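Local coordinates for protein putative ring-cleaving dioxygenase MhqO (Bacillus subtilis subsp. subtilis, PDB 3OAJ) that probably cleaves aromatic rings as an iron-dependent extradiol-type dioxygenase of the vicinal oxygen chelate family and may contribute to the breakdown of aromatic compounds, at residues Y85-G90 and L127-R132; E136-T141 and D148-G153; L159-P164 and F257-E262. One frame throughout, in Å; residues are numbered along the deposited sequence. Where two conformers were deposited one is given.

Contact 1 (Y85-G90 and L127-R132); sequences YVVPKG and LEIVER
Tyr85, Val86 and Val87 pair with Ile129, Val130 and Glu131 as parallel neighbours, the join between strands 79-87 and 126-131 in the first VOC module. Four backbone hydrogen bonds define the pairing: Tyr85 N to Glu128 O, Val130 N to Tyr85 O, Val87 N to Val130 O and Arg132 N to Val87 O, all close to 3 Å. CA-H...O contacts lie between them, the shortest from Ile129 CA to Tyr85 O at 3.2 Å.

Apolar contacts differ on the two faces of the sheet. On the face of Tyr85, Ile129 and Val87, the CG2 methyl of Ile129 fits against both methyls of Val87, 3.6 Å from CG2, and Trp95 of helix 92-101 touches both residues. Leu127 comes to the rim of the Tyr85 ring, with CG in the ring plane and CD2 3.7 Å from CE2. On the other face, Val86 CG2 lies 3.5 Å from Arg132 CB. The extended Arg132 chain then carries its guanidinium back over Val130 CG1, which sits beneath the centre of one face, while NE forms a salt bridge with Glu114.

Beyond the strand ends, the Glu131 carboxylate gathers the polar contacts. In one of its two deposited conformers, OE2 accepts from Met92 N, while OE1 takes two donors from opposite faces of the carboxylate plane: Lys89 NZ in a 3.0 Å salt bridge, and Gly90 N at 2.8 Å, nearly straight at the hydrogen (174°) but 64° out of that plane.

Contact 2 (E136-T141 and D148-G153); sequences EANTWT and DVAIKG
Two waters, each within hydrogen-bonding distance of both Glu136 O and Lys152 O, span this contact between two irregular segments of the loop joining strands 126-131 and 153-160, and may share their protons with further acceptors. A third accepts from Asn138 N at 2.9 Å and donates to Ala150 O at 2.8 Å. The one direct hydrogen bond between the segments runs from Asn138 ND2 to Ile151 O, 2.9 Å long and bent to 145° at the hydrogen. With CG anti to the backbone N (chi1 172°), the Asn138 amide extends toward Ile151, and its CB also packs 3.9 Å from Ala150 CB. The same amide turns its OD1 back to Trp140 N, which approaches from above the carbonyl plane, making an Asx turn. Alongside, the aliphatic part of Lys152 lies against the backbone of Glu136 and Ala137, with CB 3.4 Å from Glu136 O; its NZ goes on to the carbonyls of Arg132, Glu134 and Gly135. Because Asn138 uses both ends of its amide, the Asx turn and the link to Ile151 should fix that group's rotation, while water probably serves several facing backbone atoms, Asn138 N and Ala150 O most clearly.

Contact 3 (L159-P164 and F257-E262); sequences LLSEQP and FREHGE
Gly261, Glu162 and Gln163 bury the most surface here, where the loop after strand 153-160 meets the turn after strand 253-258 in the second VOC module. Gly261 is the centre. Its O accepts from Glu162 N at 2.9 Å, in the carbonyl plane and on a lone pair, with a C=O...N angle of 120°. Its CA lies 3.2 Å from Ser161 OG, so the serine hydroxyl packs directly against the glycine backbone. That OG also accepts from Gln163 N, an ST turn, and is bonded to Thr167 OG1.

Glu162 reaches across with its side chain extended beyond CG. Its CB rests 3.4 Å from Gly261 O, and its carboxylate carbon CD comes within 3.6 Å of Glu262 CG. The carboxylate planes of the two glutamates are inclined by 44°. Glu262 is bent at chi2, and the charged oxygens Glu162 OE2 and Glu262 OE1 stay 5.2 Å apart.

Gln163, at the N-cap position of helix 164-174, points NE2 at His260 O, a weak hydrogen bond bent to 131° at the hydrogen; its OE1 is held by Lys166 NZ.

On the other side of the contact, Glu259 to Glu262 form a type I turn, closed by Glu262 N to Glu259 O and braced by Gly261 N bonding to Glu259 OE2. The same carboxylate oxygen meets Thr167 OG1, tying the turn to helix 164-174, whose Lys166 and Leu170 touch His260 and Glu259, while Leu201 of strand 198-202 lies against Ser161.

Contacts 1 and 2 adjoin, their centres 10 Å apart: Lys152 N probably bonds to Val86 O at 2.8 Å, and with the side chain of the same lysine this fastens the loop of contact 2 to strand 79-87 and to the residue just after strand 126-131, before the chain enters strand 153-160. That strand neighbours 79-87 in the same mixed sheet and leads to contact 3, whose centre lies 26 Å from that of contact 1 and 32 Å from that of contact 2. The metal site, occupied here by zinc on His11, His218 and Glu266, is apart from all three: the Tyr85 side chain is about 13 Å from the zinc, and that of Glu259 about 10 Å from those of His218 and Glu266.

Contact 1 (Y85-G90 and L127-R132)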
loop_
_atom_site.group_PDB
_atom_site.type_symbol
_atom_site.label_atom_id
_atom_site.label_comp_id
_atom_site.label_asym_id
_atom_site.label_seq_id
_atom_site.Cartn_x
_atom_site.Cartn_y
_atom_site.Cartn_z
ATOM N N TYR A 85 9.156 1.472 -1.513
ATOM C CA TYR A 85 9.525 0.231 -0.839
ATOM C C TYR A 85 10.946 0.333 -0.304
ATOM O O TYR A 85 11.859 0.757 -1.020
ATOM C CB TYR A 85 9.415 -0.955 -1.809
ATOM C CG TYR A 85 7.991 -1.266 -2.181
ATOM C CD1 TYR A 85 7.144 -1.928 -1.284
ATOM C CD2 TYR A 85 7.456 -0.846 -3.401
ATOM C CE1 TYR A 85 5.811 -2.195 -1.619
ATOM C CE2 TYR A 85 6.133 -1.116 -3.742
ATOM C CZ TYR A 85 5.318 -1.799 -2.839
ATOM O OH TYR A 85 4.006 -2.030 -3.164
ATOM N N VAL A 86 11.130 -0.030 0.960
ATOM C CA VAL A 86 12.436 0.046 1.606
ATOM C C VAL A 86 13.134 -1.312 1.631
ATOM O O VAL A 86 12.513 -2.353 1.897
ATOM C CB VAL A 86 12.321 0.733 3.000
ATOM C CG1 VAL A 86 11.515 -0.121 3.970
ATOM C CG2 VAL A 86 13.700 1.080 3.585
ATOM N N VAL A 87 14.426 -1.275 1.311
ATOM C CA VAL A 87 15.272 -2.465 1.322
ATOM C C VAL A 87 16.485 -2.238 2.238
ATOM O O VAL A 87 16.767 -1.088 2.609
ATOM C CB VAL A 87 15.730 -2.869 -0.122
ATOM C CG1 VAL A 87 14.512 -3.177 -1.019
ATOM C CG2 VAL A 87 16.605 -1.766 -0.743
ATOM N N PRO A 88 17.189 -3.317 2.618
ATOM C CA PRO A 88 18.360 -3.125 3.475
ATOM C C PRO A 88 19.477 -2.280 2.855
ATOM O O PRO A 88 19.597 -2.198 1.629
ATOM C CB PRO A 88 18.856 -4.549 3.695
ATOM C CG PRO A 88 17.628 -5.398 3.544
ATOM C CD PRO A 88 16.916 -4.749 2.393
ATOM N N LYS A 89 20.306 -1.673 3.710
ATOM C CA LYS A 89 21.461 -0.923 3.212
ATOM C C LYS A 89 22.337 -1.863 2.392
ATOM O O LYS A 89 22.615 -2.992 2.806
ATOM C CB LYS A 89 22.257 -0.263 4.350
ATOM C CG LYS A 89 21.665 1.063 4.913
ATOM C CD LYS A 89 21.434 2.203 3.866
ATOM C CE LYS A 89 22.709 2.665 3.136
ATOM N NZ LYS A 89 22.391 3.566 1.965
ATOM N N GLY A 90 22.738 -1.394 1.214
ATOM C CA GLY A 90 23.570 -2.156 0.296
ATOM C C GLY A 90 22.837 -3.014 -0.708
ATOM O O GLY A 90 23.462 -3.602 -1.578
ATOM N N LEU A 127 6.400 2.946 -8.726
ATOM C CA LEU A 127 7.043 2.378 -7.546
ATOM C C LEU A 127 8.457 2.924 -7.421
ATOM O O LEU A 127 9.054 3.380 -8.415
ATOM C CB LEU A 127 7.109 0.851 -7.675
ATOM C CG LEU A 127 5.857 0.011 -7.393
ATOM C CD1 LEU A 127 4.699 0.321 -8.330
ATOM C CD2 LEU A 127 6.224 -1.483 -7.428
ATOM N N GLU A 128 9.025 2.821 -6.224
ATOM C CA GLU A 128 10.431 3.147 -6.052
ATOM C C GLU A 128 11.001 2.296 -4.940
ATOM O O GLU A 128 10.257 1.838 -4.061
ATOM C CB GLU A 128 10.658 4.647 -5.789
ATOM C CG GLU A 128 10.035 5.134 -4.502
ATOM C CD GLU A 128 10.146 6.627 -4.241
ATOM O OE1 GLU A 128 10.498 7.433 -5.146
ATOM O OE2 GLU A 128 9.829 6.991 -3.087
ATOM N N ILE A 129 12.311 2.089 -4.993
ATOM C CA ILE A 129 13.045 1.382 -3.945
ATOM C C ILE A 129 14.123 2.291 -3.377
ATOM O O ILE A 129 14.808 2.978 -4.134
ATOM C CB ILE A 129 13.637 0.033 -4.488
ATOM C CG1 ILE A 129 12.530 -1.009 -4.603
ATOM C CG2 ILE A 129 14.745 -0.509 -3.591
ATOM C CD1 ILE A 129 12.924 -2.237 -5.433
ATOM N N VAL A 130 14.240 2.301 -2.050
ATOM C CA VAL A 130 15.242 3.071 -1.323
ATOM C C VAL A 130 15.843 2.186 -0.246
ATOM O O VAL A 130 15.152 1.310 0.265
ATOM C CB VAL A 130 14.618 4.351 -0.702
ATOM C CG1 VAL A 130 13.517 4.025 0.333
ATOM C CG2 VAL A 130 15.686 5.273 -0.129
ATOM N N GLU A 131 17.116 2.422 0.075
ATOM C CA GLU A 131 17.830 1.657 1.101
ATOM C C GLU A 131 17.760 2.380 2.428
ATOM O O GLU A 131 18.102 3.560 2.492
ATOM C CB GLU A 131 19.315 1.547 0.759
ATOM C CG GLU A 131 19.672 0.719 -0.439
ATOM C CD GLU A 131 21.169 0.566 -0.552
ATOM O OE1 GLU A 131 21.880 1.120 0.313
ATOM O OE2 GLU A 131 21.633 -0.124 -1.478
ATOM N N ARG A 132 17.360 1.674 3.492
ATOM C CA ARG A 132 17.418 2.249 4.854
ATOM C C ARG A 132 17.631 1.147 5.879
ATOM O O ARG A 132 17.075 0.056 5.744
ATOM C CB ARG A 132 16.154 3.040 5.229
ATOM C CG ARG A 132 15.783 4.193 4.300
ATOM C CD ARG A 132 14.586 4.959 4.825
ATOM N NE ARG A 132 14.255 6.026 3.894
ATOM C CZ ARG A 132 13.058 6.221 3.339
ATOM N NH1 ARG A 132 12.041 5.433 3.673
ATOM N NH2 ARG A 132 12.877 7.221 2.479
#

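Contact 2 (E136-T141 and D148-G153)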
loop_
_atom_site.group_PDB
_atom_site.type_symbol
_atom_site.label_atom_id
_atom_site.label_comp_id
_atom_site.label_asym_id
_atom_site.label_seq_id
_atom_site.Cartn_x
_atom_site.Cartn_y
_atom_site.Cartn_z
ATOM N N GLU A 136 12.426 -3.766 10.296
ATOM C CA GLU A 136 12.813 -5.167 10.453
ATOM C C GLU A 136 12.948 -5.839 9.102
ATOM O O GLU A 136 12.129 -5.596 8.207
ATOM C CB GLU A 136 11.763 -5.945 11.240
ATOM C CG GLU A 136 11.457 -5.433 12.612
ATOM C CD GLU A 136 10.601 -6.411 13.395
ATOM O OE1 GLU A 136 10.327 -7.532 12.874
ATOM O OE2 GLU A 136 10.231 -6.062 14.539
ATOM N N ALA A 137 13.975 -6.677 8.974
ATOM C CA ALA A 137 14.158 -7.558 7.816
ATOM C C ALA A 137 12.897 -8.365 7.508
ATOM O O ALA A 137 12.163 -8.796 8.413
ATOM C CB ALA A 137 15.335 -8.506 8.052
ATOM N N ASN A 138 12.669 -8.556 6.215
ATOM C CA ASN A 138 11.635 -9.451 5.702
ATOM C C ASN A 138 12.271 -10.823 5.463
ATOM O O ASN A 138 13.140 -10.971 4.614
ATOM C CB ASN A 138 11.027 -8.853 4.413
ATOM C CG ASN A 138 10.066 -9.798 3.700
ATOM O OD1 ASN A 138 9.639 -10.826 4.252
ATOM N ND2 ASN A 138 9.678 -9.419 2.478
ATOM N N THR A 139 11.818 -11.823 6.208
ATOM C CA THR A 139 12.399 -13.161 6.145
ATOM C C THR A 139 11.698 -14.097 5.161
ATOM O O THR A 139 12.008 -15.291 5.113
ATOM C CB THR A 139 12.453 -13.802 7.537
ATOM O OG1 THR A 139 11.133 -13.882 8.074
ATOM C CG2 THR A 139 13.326 -12.958 8.474
ATOM N N TRP A 140 10.766 -13.557 4.368
ATOM C CA TRP A 140 10.143 -14.350 3.308
ATOM C C TRP A 140 11.131 -14.559 2.171
ATOM O O TRP A 140 11.468 -13.626 1.426
ATOM C CB TRP A 140 8.879 -13.679 2.791
ATOM C CG TRP A 140 8.027 -14.578 1.919
ATOM C CD1 TRP A 140 7.775 -14.421 0.575
ATOM C CD2 TRP A 140 7.274 -15.720 2.340
ATOM N NE1 TRP A 140 6.922 -15.411 0.142
ATOM C CE2 TRP A 140 6.601 -16.222 1.200
ATOM C CE3 TRP A 140 7.088 -16.365 3.577
ATOM C CZ2 TRP A 140 5.770 -17.351 1.255
ATOM C CZ3 TRP A 140 6.267 -17.504 3.623
ATOM C CH2 TRP A 140 5.616 -17.970 2.468
ATOM N N THR A 141 11.596 -15.795 2.046
ATOM C CA THR A 141 12.502 -16.173 0.962
ATOM C C THR A 141 11.685 -16.693 -0.218
ATOM O O THR A 141 10.854 -17.591 -0.061
ATOM C CB THR A 141 13.552 -17.210 1.430
ATOM O OG1 THR A 141 14.369 -16.628 2.454
ATOM C CG2 THR A 141 14.444 -17.636 0.273
ATOM N N ASP A 148 18.665 -10.606 3.339
ATOM C CA ASP A 148 19.683 -9.567 3.272
ATOM C C ASP A 148 19.361 -8.513 2.216
ATOM O O ASP A 148 19.924 -7.422 2.234
ATOM C CB ASP A 148 21.096 -10.179 3.096
ATOM C CG ASP A 148 21.226 -11.014 1.835
ATOM O OD1 ASP A 148 20.202 -11.426 1.270
ATOM O OD2 ASP A 148 22.366 -11.281 1.399
ATOM N N VAL A 149 18.420 -8.842 1.328
ATOM C CA VAL A 149 17.997 -7.932 0.250
ATOM C C VAL A 149 16.484 -7.688 0.167
ATOM O O VAL A 149 16.055 -6.778 -0.533
ATOM C CB VAL A 149 18.504 -8.399 -1.167
ATOM C CG1 VAL A 149 20.021 -8.392 -1.243
ATOM C CG2 VAL A 149 17.955 -9.773 -1.548
ATOM N N ALA A 150 15.676 -8.477 0.880
ATOM C CA ALA A 150 14.220 -8.441 0.694
ATOM C C ALA A 150 13.626 -7.096 1.074
ATOM O O ALA A 150 14.122 -6.404 1.982
ATOM C CB ALA A 150 13.568 -9.546 1.495
ATOM N N ILE A 151 12.558 -6.725 0.367
ATOM C CA ILE A 151 11.779 -5.535 0.699
ATOM C C ILE A 151 11.198 -5.684 2.101
ATOM O O ILE A 151 10.473 -6.636 2.394
ATOM C CB ILE A 151 10.674 -5.293 -0.360
ATOM C CG1 ILE A 151 11.340 -4.923 -1.689
ATOM C CG2 ILE A 151 9.678 -4.231 0.110
ATOM C CD1 ILE A 151 10.405 -5.000 -2.882
ATOM N N LYS A 152 11.534 -4.732 2.966
ATOM C CA LYS A 152 11.124 -4.771 4.376
ATOM C C LYS A 152 9.712 -4.226 4.623
ATOM O O LYS A 152 9.116 -4.442 5.675
ATOM C CB LYS A 152 12.142 -4.009 5.220
ATOM C CG LYS A 152 13.555 -4.567 5.039
ATOM C CD LYS A 152 14.531 -4.094 6.108
ATOM C CE LYS A 152 14.927 -2.638 5.903
ATOM N NZ LYS A 152 15.842 -2.174 6.989
ATOM N N GLY A 153 9.177 -3.516 3.646
ATOM C CA GLY A 153 7.842 -2.915 3.757
ATOM C C GLY A 153 7.856 -1.640 2.940
ATOM O O GLY A 153 8.746 -1.447 2.107
HETATM O O HOH W 1 9.807 -6.898 6.928
HETATM O O HOH W 2 9.811 -4.026 8.425
HETATM O O HOH W 3 14.776 -7.661 4.429
#

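Contact 3 (L159-P164 and F257-E262)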
loop_
_atom_site.group_PDB
_atom_site.type_symbol
_atom_site.label_atom_id
_atom_site.label_comp_id
_atom_site.label_asym_id
_atom_site.label_seq_id
_atom_site.Cartn_x
_atom_site.Cartn_y
_atom_site.Cartn_z
ATOM N N LEU A 159 2.576 11.784 -2.210
ATOM C CA LEU A 159 1.191 12.203 -2.413
ATOM C C LEU A 159 1.091 13.327 -3.416
ATOM O O LEU A 159 1.873 14.274 -3.380
ATOM C CB LEU A 159 0.571 12.664 -1.086
ATOM C CG LEU A 159 0.749 11.694 0.096
ATOM C CD1 LEU A 159 0.091 12.252 1.361
ATOM C CD2 LEU A 159 0.191 10.318 -0.243
ATOM N N LEU A 160 0.105 13.211 -4.300
ATOM C CA LEU A 160 -0.251 14.255 -5.256
ATOM C C LEU A 160 -1.586 14.833 -4.804
ATOM O O LEU A 160 -2.615 14.182 -4.885
ATOM C CB LEU A 160 -0.384 13.672 -6.660
ATOM C CG LEU A 160 0.777 12.805 -7.159
ATOM C CD1 LEU A 160 0.463 12.273 -8.554
ATOM C CD2 LEU A 160 2.082 13.601 -7.187
ATOM N N SER A 161 -1.541 16.049 -4.282
ATOM C CA SER A 161 -2.704 16.683 -3.679
ATOM C C SER A 161 -3.233 17.829 -4.544
ATOM O O SER A 161 -2.448 18.604 -5.107
ATOM C CB SER A 161 -2.322 17.213 -2.290
ATOM O OG SER A 161 -3.344 18.028 -1.750
ATOM N N GLU A 162 -4.555 17.953 -4.647
ATOM C CA GLU A 162 -5.139 19.113 -5.328
ATOM C C GLU A 162 -4.899 20.398 -4.532
ATOM O O GLU A 162 -4.901 21.485 -5.098
ATOM C CB GLU A 162 -6.637 18.931 -5.566
ATOM C CG GLU A 162 -6.991 17.873 -6.604
ATOM C CD GLU A 162 -8.473 17.858 -6.932
ATOM O OE1 GLU A 162 -9.169 18.857 -6.645
ATOM O OE2 GLU A 162 -8.932 16.843 -7.485
ATOM N N GLN A 163 -4.692 20.255 -3.223
ATOM C CA GLN A 163 -4.489 21.389 -2.315
ATOM C C GLN A 163 -3.384 21.081 -1.303
ATOM O O GLN A 163 -3.663 20.780 -0.147
ATOM C CB GLN A 163 -5.782 21.723 -1.572
ATOM C CG GLN A 163 -6.913 22.246 -2.446
ATOM C CD GLN A 163 -7.990 22.877 -1.602
ATOM O OE1 GLN A 163 -7.815 23.971 -1.058
ATOM N NE2 GLN A 163 -9.102 22.178 -1.457
ATOM N N PRO A 164 -2.120 21.138 -1.748
ATOM C CA PRO A 164 -1.015 20.671 -0.908
ATOM C C PRO A 164 -0.901 21.383 0.452
ATOM O O PRO A 164 -0.477 20.750 1.417
ATOM C CB PRO A 164 0.222 20.941 -1.772
ATOM C CG PRO A 164 -0.281 20.944 -3.162
ATOM C CD PRO A 164 -1.666 21.493 -3.106
ATOM N N PHE A 257 -11.927 8.646 4.986
ATOM C CA PHE A 257 -12.265 10.058 4.801
ATOM C C PHE A 257 -11.475 10.624 3.643
ATOM O O PHE A 257 -10.267 10.356 3.519
ATOM C CB PHE A 257 -12.049 10.879 6.083
ATOM C CG PHE A 257 -10.613 10.992 6.540
ATOM C CD1 PHE A 257 -9.991 9.946 7.215
ATOM C CD2 PHE A 257 -9.900 12.197 6.369
ATOM C CE1 PHE A 257 -8.667 10.071 7.683
ATOM C CE2 PHE A 257 -8.586 12.327 6.831
ATOM C CZ PHE A 257 -7.976 11.268 7.492
ATOM N N ARG A 258 -12.165 11.376 2.785
ATOM C CA ARG A 258 -11.476 12.066 1.700
ATOM C C ARG A 258 -10.928 13.372 2.214
ATOM O O ARG A 258 -11.655 14.173 2.827
ATOM C CB ARG A 258 -12.396 12.303 0.498
ATOM C CG ARG A 258 -11.568 12.642 -0.750
ATOM C CD ARG A 258 -12.311 12.411 -2.014
ATOM N NE ARG A 258 -12.692 11.020 -2.233
ATOM C CZ ARG A 258 -11.985 10.127 -2.920
ATOM N NH1 ARG A 258 -10.795 10.444 -3.444
ATOM N NH2 ARG A 258 -12.478 8.903 -3.090
ATOM N N GLU A 259 -9.626 13.588 2.023
ATOM C CA GLU A 259 -9.039 14.809 2.556
ATOM C C GLU A 259 -9.184 15.954 1.553
ATOM O O GLU A 259 -9.744 15.755 0.462
ATOM C CB GLU A 259 -7.623 14.558 3.089
ATOM C CG GLU A 259 -6.591 14.054 2.084
ATOM C CD GLU A 259 -6.011 15.171 1.243
ATOM O OE1 GLU A 259 -6.016 15.027 0.009
ATOM O OE2 GLU A 259 -5.595 16.208 1.807
ATOM N N HIS A 260 -8.754 17.159 1.938
ATOM C CA HIS A 260 -9.095 18.342 1.140
ATOM C C HIS A 260 -8.369 18.409 -0.201
ATOM O O HIS A 260 -8.849 19.064 -1.126
ATOM C CB HIS A 260 -8.893 19.639 1.931
ATOM C CG HIS A 260 -9.622 19.673 3.240
ATOM N ND1 HIS A 260 -10.915 19.213 3.390
ATOM C CD2 HIS A 260 -9.234 20.097 4.466
ATOM C CE1 HIS A 260 -11.298 19.376 4.644
ATOM N NE2 HIS A 260 -10.299 19.918 5.317
ATOM N N GLY A 261 -7.213 17.747 -0.297
ATOM C CA GLY A 261 -6.513 17.624 -1.580
ATOM C C GLY A 261 -7.084 16.516 -2.462
ATOM O O GLY A 261 -6.532 16.210 -3.526
ATOM N N GLU A 262 -8.198 15.935 -2.013
ATOM C CA GLU A 262 -8.969 14.909 -2.740
ATOM C C GLU A 262 -8.399 13.486 -2.694
ATOM O O GLU A 262 -8.945 12.583 -3.332
ATOM C CB GLU A 262 -9.305 15.342 -4.179
ATOM C CG GLU A 262 -10.326 16.485 -4.230
ATOM C CD GLU A 262 -11.616 16.134 -3.499
ATOM O OE1 GLU A 262 -12.141 15.037 -3.753
ATOM O OE2 GLU A 262 -12.093 16.947 -2.677
#